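Local coordinates for ARO (armadillo repeats only protein) (Plasmodium falciparum Santa Lucia, PDB 5EWP) that probably serves as an armadillo-repeat protein-binding scaffold that helps to translocate the rhoptries and attach them to the apical pole of the parasite, at residues Q174-P182 / S222-L231. Sequence-based numbering, arbitrary orientation.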
loop_
_atom_site.group_PDB
_atom_site.type_symbol
_atom_site.label_atom_id
_atom_site.label_comp_id
_atom_site.label_asym_id
_atom_site.label_seq_id
_atom_site.Cartn_x
_atom_site.Cartn_y
_atom_site.Cartn_z
ATOM N N GLN A 174 -7.675 3.688 -11.260
ATOM C CA GLN A 174 -7.572 4.149 -9.884
ATOM C C GLN A 174 -6.398 5.109 -9.695
ATOM O O GLN A 174 -6.527 6.112 -8.996
ATOM C CB GLN A 174 -7.454 2.969 -8.928
ATOM C CG GLN A 174 -8.668 2.092 -8.916
ATOM C CD GLN A 174 -9.951 2.894 -8.824
ATOM O OE1 GLN A 174 -10.090 3.768 -7.970
ATOM N NE2 GLN A 174 -10.884 2.613 -9.722
ATOM N N LEU A 175 -5.252 4.814 -10.314
ATOM C CA LEU A 175 -4.113 5.717 -10.202
ATOM C C LEU A 175 -4.402 7.087 -10.750
ATOM O O LEU A 175 -4.029 8.103 -10.158
ATOM C CB LEU A 175 -2.885 5.177 -10.941
ATOM C CG LEU A 175 -1.894 4.286 -10.239
ATOM C CD1 LEU A 175 -0.689 4.067 -11.180
ATOM C CD2 LEU A 175 -1.478 4.959 -8.929
ATOM N N VAL A 176 -5.034 7.110 -11.918
ATOM C CA VAL A 176 -5.340 8.364 -12.575
ATOM C C VAL A 176 -6.309 9.153 -11.703
ATOM O O VAL A 176 -6.194 10.370 -11.581
ATOM C CB VAL A 176 -5.900 8.135 -13.997
ATOM C CG1 VAL A 176 -6.493 9.416 -14.563
ATOM C CG2 VAL A 176 -4.795 7.620 -14.911
ATOM N N ASN A 177 -7.245 8.459 -11.062
ATOM C CA ASN A 177 -8.155 9.123 -10.135
ATOM C C ASN A 177 -7.456 9.756 -8.939
ATOM O O ASN A 177 -7.944 10.738 -8.374
ATOM C CB ASN A 177 -9.213 8.146 -9.627
ATOM C CG ASN A 177 -10.230 7.796 -10.686
ATOM O OD1 ASN A 177 -10.205 8.344 -11.790
ATOM N ND2 ASN A 177 -11.135 6.881 -10.359
ATOM N N LEU A 178 -6.303 9.221 -8.556
ATOM C CA LEU A 178 -5.556 9.820 -7.458
ATOM C C LEU A 178 -4.988 11.180 -7.844
ATOM O O LEU A 178 -4.558 11.935 -6.980
ATOM C CB LEU A 178 -4.425 8.892 -6.985
ATOM C CG LEU A 178 -4.893 7.590 -6.316
ATOM C CD1 LEU A 178 -3.729 6.716 -5.850
ATOM C CD2 LEU A 178 -5.815 7.886 -5.174
ATOM N N LEU A 179 -4.995 11.502 -9.138
ATOM C CA LEU A 179 -4.532 12.816 -9.582
ATOM C C LEU A 179 -5.543 13.933 -9.283
ATOM O O LEU A 179 -5.186 15.115 -9.251
ATOM C CB LEU A 179 -4.246 12.804 -11.084
ATOM C CG LEU A 179 -3.174 11.842 -11.593
ATOM C CD1 LEU A 179 -3.213 11.786 -13.126
ATOM C CD2 LEU A 179 -1.800 12.269 -11.103
ATOM N N GLU A 180 -6.797 13.564 -9.067
ATOM C CA GLU A 180 -7.850 14.559 -8.856
ATOM C C GLU A 180 -7.646 15.396 -7.593
ATOM O O GLU A 180 -7.163 14.903 -6.577
ATOM C CB GLU A 180 -9.224 13.885 -8.815
ATOM C CG GLU A 180 -9.668 13.360 -10.172
ATOM C CD GLU A 180 -11.046 12.718 -10.148
ATOM O OE1 GLU A 180 -11.675 12.668 -9.069
ATOM O OE2 GLU A 180 -11.489 12.243 -11.213
ATOM N N LEU A 181 -7.994 16.676 -7.674
ATOM C CA LEU A 181 -7.988 17.543 -6.499
ATOM C C LEU A 181 -9.143 17.184 -5.572
ATOM O O LEU A 181 -10.167 16.678 -6.033
ATOM C CB LEU A 181 -8.097 19.017 -6.917
ATOM C CG LEU A 181 -6.892 19.651 -7.612
ATOM C CD1 LEU A 181 -7.203 21.087 -8.025
ATOM C CD2 LEU A 181 -5.660 19.601 -6.734
ATOM N N PRO A 182 -8.996 17.463 -4.263
ATOM C CA PRO A 182 -10.127 17.413 -3.330
ATOM C C PRO A 182 -11.192 18.418 -3.767
ATOM O O PRO A 182 -10.825 19.467 -4.293
ATOM C CB PRO A 182 -9.508 17.813 -1.987
ATOM C CG PRO A 182 -8.050 17.623 -2.148
ATOM C CD PRO A 182 -7.738 17.825 -3.592
ATOM N N SER A 222 -7.202 7.531 -20.704
ATOM C CA SER A 222 -7.731 7.760 -19.363
ATOM C C SER A 222 -7.924 9.253 -19.127
ATOM O O SER A 222 -7.673 10.062 -20.019
ATOM C CB SER A 222 -6.787 7.186 -18.292
ATOM O OG SER A 222 -5.658 8.030 -18.119
ATOM N N ASN A 223 -8.331 9.617 -17.915
ATOM C CA ASN A 223 -8.490 11.024 -17.549
ATOM C C ASN A 223 -7.175 11.693 -17.187
ATOM O O ASN A 223 -7.178 12.752 -16.568
ATOM C CB ASN A 223 -9.442 11.177 -16.364
ATOM C CG ASN A 223 -10.880 10.900 -16.729
ATOM O OD1 ASN A 223 -11.618 10.286 -15.957
ATOM N ND2 ASN A 223 -11.283 11.334 -17.916
ATOM N N SER A 224 -6.055 11.072 -17.556
ATOM C CA SER A 224 -4.750 11.563 -17.131
ATOM C C SER A 224 -4.492 12.993 -17.590
ATOM O O SER A 224 -4.173 13.857 -16.779
ATOM C CB SER A 224 -3.625 10.650 -17.647
ATOM O OG SER A 224 -3.608 10.584 -19.069
ATOM N N ILE A 225 -4.648 13.236 -18.888
ATOM C CA ILE A 225 -4.357 14.549 -19.459
ATOM C C ILE A 225 -5.244 15.625 -18.834
ATOM O O ILE A 225 -4.758 16.681 -18.429
ATOM C CB ILE A 225 -4.530 14.536 -20.989
ATOM C CG1 ILE A 225 -3.430 13.680 -21.622
ATOM C CG2 ILE A 225 -4.496 15.944 -21.550
ATOM C CD1 ILE A 225 -3.629 13.408 -23.089
ATOM N N LYS A 226 -6.535 15.333 -18.734
ATOM C CA LYS A 226 -7.475 16.213 -18.050
ATOM C C LYS A 226 -7.014 16.549 -16.632
ATOM O O LYS A 226 -6.962 17.719 -16.245
ATOM C CB LYS A 226 -8.860 15.568 -17.994
ATOM C CG LYS A 226 -9.850 16.301 -17.103
ATOM C CD LYS A 226 -11.164 15.552 -17.027
ATOM C CE LYS A 226 -12.099 16.176 -15.990
ATOM N NZ LYS A 226 -13.129 15.194 -15.551
ATOM N N ASN A 227 -6.678 15.518 -15.855
ATOM C CA ASN A 227 -6.315 15.730 -14.457
ATOM C C ASN A 227 -4.986 16.447 -14.328
ATOM O O ASN A 227 -4.819 17.303 -13.455
ATOM C CB ASN A 227 -6.269 14.404 -13.694
ATOM C CG ASN A 227 -7.630 13.749 -13.575
ATOM O OD1 ASN A 227 -8.657 14.372 -13.844
ATOM N ND2 ASN A 227 -7.648 12.490 -13.155
ATOM N N LEU A 228 -4.046 16.088 -15.203
ATOM C CA LEU A 228 -2.724 16.692 -15.210
ATOM C C LEU A 228 -2.801 18.176 -15.548
ATOM O O LEU A 228 -2.079 18.980 -14.963
ATOM C CB LEU A 228 -1.808 15.961 -16.193
ATOM C CG LEU A 228 -1.344 14.583 -15.715
ATOM C CD1 LEU A 228 -0.603 13.844 -16.812
ATOM C CD2 LEU A 228 -0.468 14.729 -14.490
ATOM N N LYS A 229 -3.662 18.533 -16.497
ATOM C CA LYS A 229 -3.857 19.941 -16.845
ATOM C C LYS A 229 -4.323 20.744 -15.630
ATOM O O LYS A 229 -3.881 21.876 -15.414
ATOM C CB LYS A 229 -4.851 20.089 -17.999
ATOM C CG LYS A 229 -4.217 19.961 -19.369
ATOM C CD LYS A 229 -5.267 19.747 -20.442
ATOM C CE LYS A 229 -4.631 19.618 -21.819
ATOM N NZ LYS A 229 -5.649 19.276 -22.858
ATOM N N THR A 230 -5.206 20.149 -14.833
ATOM C CA THR A 230 -5.669 20.777 -13.597
ATOM C C THR A 230 -4.532 20.923 -12.589
ATOM O O THR A 230 -4.411 21.948 -11.921
ATOM C CB THR A 230 -6.827 19.982 -12.961
ATOM O OG1 THR A 230 -7.937 19.948 -13.867
ATOM C CG2 THR A 230 -7.277 20.624 -11.658
ATOM N N LEU A 231 -3.709 19.886 -12.468
ATOM C CA LEU A 231 -2.604 19.913 -11.517
ATOM C C LEU A 231 -1.512 20.927 -11.868
ATOM O O LEU A 231 -0.918 21.539 -10.976
ATOM C CB LEU A 231 -1.981 18.519 -11.388
ATOM C CG LEU A 231 -2.784 17.458 -10.634
ATOM C CD1 LEU A 231 -2.001 16.141 -10.575
ATOM C CD2 LEU A 231 -3.137 17.935 -9.234
HETATM O O HOH W 1 -10.179 10.887 -12.912
HETATM O O HOH W 2 -6.403 16.933 -11.025
HETATM O O HOH W 3 -11.364 13.992 -13.622
#
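Side-by-side packing of helices in the armadillo solenoid joins the end of helix 171-177, with the turn that follows it, to helix 224-231, and at its centre V176, L179 and E180 gather round N227. Asparagine suits this buried place because its amide offers a donor and an acceptor to different partners. N227 ND2 gives V176 O, which also accepts from L179 N, a weak hydrogen bond, 3.0 Å long and bent to 135° at the hydrogen, and donates also to a water held by N177 OD1 and E180 OE2. N227 OD1 lies 2.7 Å from a second water, which accepts from K226 NZ and bridges it to E180 OE2; E180 OE2 and K226 NZ, 5.5 Å apart, do not touch. E180 CG packs 3.7 Å from N227 ND2, and the extended chain carries the carboxylate past, its plane 84° from that of the amide.

Branched V176 fills the corner where the second helix begins. V176 CG1, anti to the backbone N (chi1 168°), lies 3.4 Å from S224 N, while CG2 meets S222 OG. Small S222 lets its hydroxyl sit this close while accepting from S224 N in an ST turn; it is also hydrogen-bonded to V219 O.

L179 faces the helix, its CB 3.7 Å from N227 CB, and its branched apolar end reaches L231 CD1 with CD2, the side chains crossing at about a right angle. A third water donates to L179 O and to N227 O, which also accepts from L231 N. Farther out, L181 CD1 touches CG2, the methyl T230 offers at the exposed edge, and L181 CD2 lies 3.9 Å from L231 CD2.

Helix 192-205 packs on L179 through I198 and L201, helix 237-250 meets S224, L228 and L231, and E180 O receives the amide of Q194.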